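Local coordinates for protein response regulator (PDB 3T0Y) that probably acts in the general stress response, its sigma-like domain, the part present here, mimicking a sigma factor to sequester the anti-sigma factor, at residues Arg92-Phe101 with Leu128-Glu139. Numbering follows the deposited sequence.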
loop_
_atom_site.group_PDB
_atom_site.type_symbol
_atom_site.label_atom_id
_atom_site.label_comp_id
_atom_site.label_asym_id
_atom_site.label_seq_id
_atom_site.Cartn_x
_atom_site.Cartn_y
_atom_site.Cartn_z
ATOM N N ARG C 92 4.755 3.148 4.222
ATOM C CA ARG C 92 4.583 2.801 5.640
ATOM C C ARG C 92 3.378 3.494 6.254
ATOM O O ARG C 92 3.040 3.246 7.402
ATOM C CB ARG C 92 5.831 3.181 6.439
ATOM C CG ARG C 92 7.041 2.351 6.081
ATOM C CD ARG C 92 6.844 0.938 6.581
ATOM N NE ARG C 92 6.705 0.963 8.031
ATOM C CZ ARG C 92 7.700 0.727 8.877
ATOM N NH1 ARG C 92 8.898 0.402 8.409
ATOM N NH2 ARG C 92 7.486 0.793 10.189
ATOM N N ILE C 93 2.752 4.395 5.501
ATOM C CA ILE C 93 1.536 5.041 5.963
ATOM C C ILE C 93 0.298 4.223 5.562
ATOM O O ILE C 93 0.184 3.755 4.422
ATOM C CB ILE C 93 1.426 6.442 5.349
ATOM C CG1 ILE C 93 2.606 7.293 5.817
ATOM C CG2 ILE C 93 0.092 7.068 5.701
ATOM C CD1 ILE C 93 2.832 8.505 4.998
ATOM N N ALA C 94 -0.627 4.057 6.496
ATOM C CA ALA C 94 -1.885 3.377 6.195
ATOM C C ALA C 94 -2.444 3.980 4.931
ATOM O O ALA C 94 -2.490 5.204 4.801
ATOM C CB ALA C 94 -2.885 3.534 7.332
ATOM N N PRO C 95 -2.863 3.125 3.992
ATOM C CA PRO C 95 -3.351 3.547 2.671
ATOM C C PRO C 95 -4.365 4.707 2.692
ATOM O O PRO C 95 -4.195 5.657 1.924
ATOM C CB PRO C 95 -3.980 2.270 2.111
ATOM C CG PRO C 95 -3.146 1.155 2.741
ATOM C CD PRO C 95 -2.824 1.660 4.129
ATOM N N ARG C 96 -5.392 4.650 3.533
ATOM C CA ARG C 96 -6.386 5.711 3.517
ATOM C C ARG C 96 -5.799 7.018 4.045
ATOM O O ARG C 96 -6.215 8.105 3.632
ATOM C CB ARG C 96 -7.644 5.308 4.292
ATOM C CG ARG C 96 -8.951 5.672 3.575
ATOM C CD ARG C 96 -9.132 4.853 2.285
ATOM N NE ARG C 96 -10.057 5.479 1.335
ATOM C CZ ARG C 96 -10.380 4.957 0.156
ATOM N NH1 ARG C 96 -9.859 3.794 -0.216
ATOM N NH2 ARG C 96 -11.223 5.592 -0.652
ATOM N N SER C 97 -4.816 6.920 4.928
ATOM C CA SER C 97 -4.187 8.118 5.467
ATOM C C SER C 97 -3.222 8.644 4.435
ATOM O O SER C 97 -3.042 9.851 4.306
ATOM C CB SER C 97 -3.448 7.820 6.768
ATOM O OG SER C 97 -4.334 7.305 7.754
ATOM N N ARG C 98 -2.606 7.734 3.693
ATOM C CA ARG C 98 -1.694 8.124 2.623
ATOM C C ARG C 98 -2.394 8.879 1.499
ATOM O O ARG C 98 -1.843 9.822 0.922
ATOM C CB ARG C 98 -1.024 6.899 2.029
ATOM C CG ARG C 98 0.230 7.247 1.260
ATOM C CD ARG C 98 1.117 6.033 1.144
ATOM N NE ARG C 98 0.486 5.013 0.339
ATOM C CZ ARG C 98 0.220 3.772 0.717
ATOM N NH1 ARG C 98 0.539 3.331 1.921
ATOM N NH2 ARG C 98 -0.365 2.962 -0.160
ATOM N N GLN C 99 -3.589 8.421 1.149
ATOM C CA GLN C 99 -4.392 9.105 0.154
ATOM C C GLN C 99 -4.691 10.554 0.569
ATOM O O GLN C 99 -4.405 11.487 -0.173
ATOM C CB GLN C 99 -5.687 8.333 -0.049
ATOM C CG GLN C 99 -5.443 6.924 -0.521
ATOM C CD GLN C 99 -6.695 6.073 -0.497
ATOM O OE1 GLN C 99 -7.776 6.539 -0.154
ATOM N NE2 GLN C 99 -6.549 4.815 -0.855
ATOM N N ALA C 100 -5.243 10.713 1.769
ATOM C CA ALA C 100 -5.662 11.998 2.289
ATOM C C ALA C 100 -4.468 12.923 2.374
ATOM O O ALA C 100 -4.555 14.106 2.053
ATOM C CB ALA C 100 -6.260 11.819 3.638
ATOM N N PHE C 101 -3.349 12.374 2.813
ATOM C CA PHE C 101 -2.134 13.142 2.935
ATOM C C PHE C 101 -1.605 13.578 1.563
ATOM O O PHE C 101 -1.256 14.740 1.375
ATOM C CB PHE C 101 -1.070 12.325 3.675
ATOM C CG PHE C 101 0.245 13.031 3.805
ATOM C CD1 PHE C 101 0.408 14.062 4.727
ATOM C CD2 PHE C 101 1.325 12.667 3.018
ATOM C CE1 PHE C 101 1.636 14.716 4.866
ATOM C CE2 PHE C 101 2.557 13.321 3.149
ATOM C CZ PHE C 101 2.707 14.347 4.070
ATOM N N LEU C 128 -7.597 11.509 9.035
ATOM C CA LEU C 128 -6.717 10.757 8.157
ATOM C C LEU C 128 -5.385 11.461 7.967
ATOM O O LEU C 128 -4.343 10.847 8.063
ATOM C CB LEU C 128 -7.405 10.501 6.820
ATOM C CG LEU C 128 -8.423 9.368 6.898
ATOM C CD1 LEU C 128 -9.238 9.287 5.615
ATOM C CD2 LEU C 128 -7.689 8.056 7.169
ATOM N N ILE C 129 -5.421 12.756 7.702
ATOM C CA ILE C 129 -4.192 13.522 7.554
ATOM C C ILE C 129 -3.444 13.571 8.883
ATOM O O ILE C 129 -2.208 13.603 8.919
ATOM C CB ILE C 129 -4.484 14.967 7.142
ATOM C CG1 ILE C 129 -5.075 15.028 5.728
ATOM C CG2 ILE C 129 -3.210 15.792 7.212
ATOM C CD1 ILE C 129 -5.639 16.426 5.390
ATOM N N GLY C 130 -4.197 13.603 9.975
ATOM C CA GLY C 130 -3.593 13.625 11.294
ATOM C C GLY C 130 -2.781 12.358 11.461
ATOM O O GLY C 130 -1.574 12.402 11.740
ATOM N N ASP C 131 -3.447 11.221 11.247
ATOM C CA ASP C 131 -2.805 9.901 11.342
ATOM C C ASP C 131 -1.547 9.788 10.482
ATOM O O ASP C 131 -0.544 9.255 10.939
ATOM C CB ASP C 131 -3.792 8.787 10.956
ATOM C CG ASP C 131 -3.157 7.414 11.000
ATOM O OD1 ASP C 131 -2.914 6.918 12.120
ATOM O OD2 ASP C 131 -2.892 6.833 9.924
ATOM N N ALA C 132 -1.606 10.258 9.230
ATOM C CA ALA C 132 -0.422 10.249 8.379
ATOM C C ALA C 132 0.677 11.115 8.993
ATOM O O ALA C 132 1.858 10.760 8.970
ATOM C CB ALA C 132 -0.752 10.713 6.958
ATOM N N GLN C 133 0.290 12.251 9.557
ATOM C CA GLN C 133 1.271 13.093 10.218
ATOM C C GLN C 133 1.870 12.350 11.404
ATOM O O GLN C 133 3.079 12.403 11.646
ATOM C CB GLN C 133 0.645 14.399 10.695
ATOM C CG GLN C 133 1.686 15.368 11.249
ATOM C CD GLN C 133 2.745 15.751 10.214
ATOM O OE1 GLN C 133 3.847 15.193 10.191
ATOM N NE2 GLN C 133 2.414 16.709 9.359
ATOM N N ALA C 134 1.013 11.652 12.141
ATOM C CA ALA C 134 1.465 10.859 13.279
ATOM C C ALA C 134 2.512 9.856 12.837
ATOM O O ALA C 134 3.584 9.755 13.432
ATOM C CB ALA C 134 0.294 10.137 13.929
ATOM N N GLU C 135 2.192 9.110 11.787
ATOM C CA GLU C 135 3.101 8.098 11.288
ATOM C C GLU C 135 4.429 8.732 10.862
ATOM O O GLU C 135 5.503 8.235 11.198
ATOM C CB GLU C 135 2.452 7.312 10.142
ATOM C CG GLU C 135 3.382 6.374 9.408
ATOM C CD GLU C 135 4.070 5.379 10.333
ATOM O OE1 GLU C 135 5.111 4.822 9.919
ATOM O OE2 GLU C 135 3.579 5.163 11.465
ATOM N N ILE C 136 4.358 9.835 10.131
ATOM C CA ILE C 136 5.571 10.522 9.695
ATOM C C ILE C 136 6.430 10.950 10.886
ATOM O O ILE C 136 7.648 10.814 10.858
ATOM C CB ILE C 136 5.249 11.765 8.843
ATOM C CG1 ILE C 136 4.340 11.386 7.671
ATOM C CG2 ILE C 136 6.526 12.397 8.339
ATOM C CD1 ILE C 136 3.948 12.552 6.792
ATOM N N ASP C 137 5.794 11.452 11.940
ATOM C CA ASP C 137 6.546 11.967 13.079
ATOM C C ASP C 137 7.167 10.843 13.904
ATOM O O ASP C 137 8.251 11.003 14.465
ATOM C CB ASP C 137 5.676 12.883 13.951
ATOM C CG ASP C 137 5.332 14.208 13.256
ATOM O OD1 ASP C 137 6.034 14.580 12.279
ATOM O OD2 ASP C 137 4.361 14.880 13.689
ATOM N N ALA C 138 6.491 9.699 13.955
ATOM C CA ALA C 138 6.965 8.572 14.753
ATOM C C ALA C 138 8.143 7.829 14.117
ATOM O O ALA C 138 9.195 7.668 14.746
ATOM C CB ALA C 138 5.818 7.609 15.065
ATOM N N GLU C 139 7.978 7.390 12.870
ATOM C CA GLU C 139 8.973 6.520 12.239
ATOM C C GLU C 139 9.559 7.084 10.940
ATOM O O GLU C 139 10.725 6.835 10.614
ATOM C CB GLU C 139 8.363 5.139 11.954
ATOM C CG GLU C 139 7.456 4.581 13.064
ATOM C CD GLU C 139 6.622 3.397 12.580
ATOM O OE1 GLU C 139 6.242 2.533 13.408
ATOM O OE2 GLU C 139 6.352 3.327 11.359
HETATM O O HOH W 1 -0.173 5.655 9.027
#
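Helix 95-101 and helix 128-139 meet nearly at right angles, their axes 7.7 Å apart and crossing at -103°, with the CA atoms of Ser-97 and Leu-128, and of Phe-101 and Ile-129, nearest each other. At the centre the small side chain of Ala-132 is set against Ser-97 O and against Phe-101, whose CB lies 3.7 Å from Ala-132 CB. Phe-101 holds CG trans to the backbone N (chi1 178°), which carries its ring obliquely along helix 128-139 to Ile-136, and Ile-136 CD1 sits over one ring face in a CH-pi contact, 3.9 Å from the centroid. Ile-93 places CG2 on Ala-132 CB, CG1 beside Glu-135 CG and CD1 near Ile-136. At the other end Leu-128 CB packs on Ala-100 CB at 3.6 Å, while Leu-128 CD2 lies against Ser-97 OG.

Ser-97 OG donates to Asp-131 OD2 over 2.6 Å, on the anti side of the carboxylate and 24° out of its plane. A water bridges the same OD2 to Ala-94 N, at the N-cap position of helix 95-101. Farther along, Arg-92 NH2 forms a salt bridge with Glu-139 OE2 at 3.0 Å, their planes steeply inclined; Trp-78 adds a cation-pi contact to Arg-92. Hydroxyl and water together would probably help keep Asp-131 charged; the Ser-97 bond pins the two helices of the sigma-like domain together, while water and salt bridge attach residues 92-94 to helix 128-139.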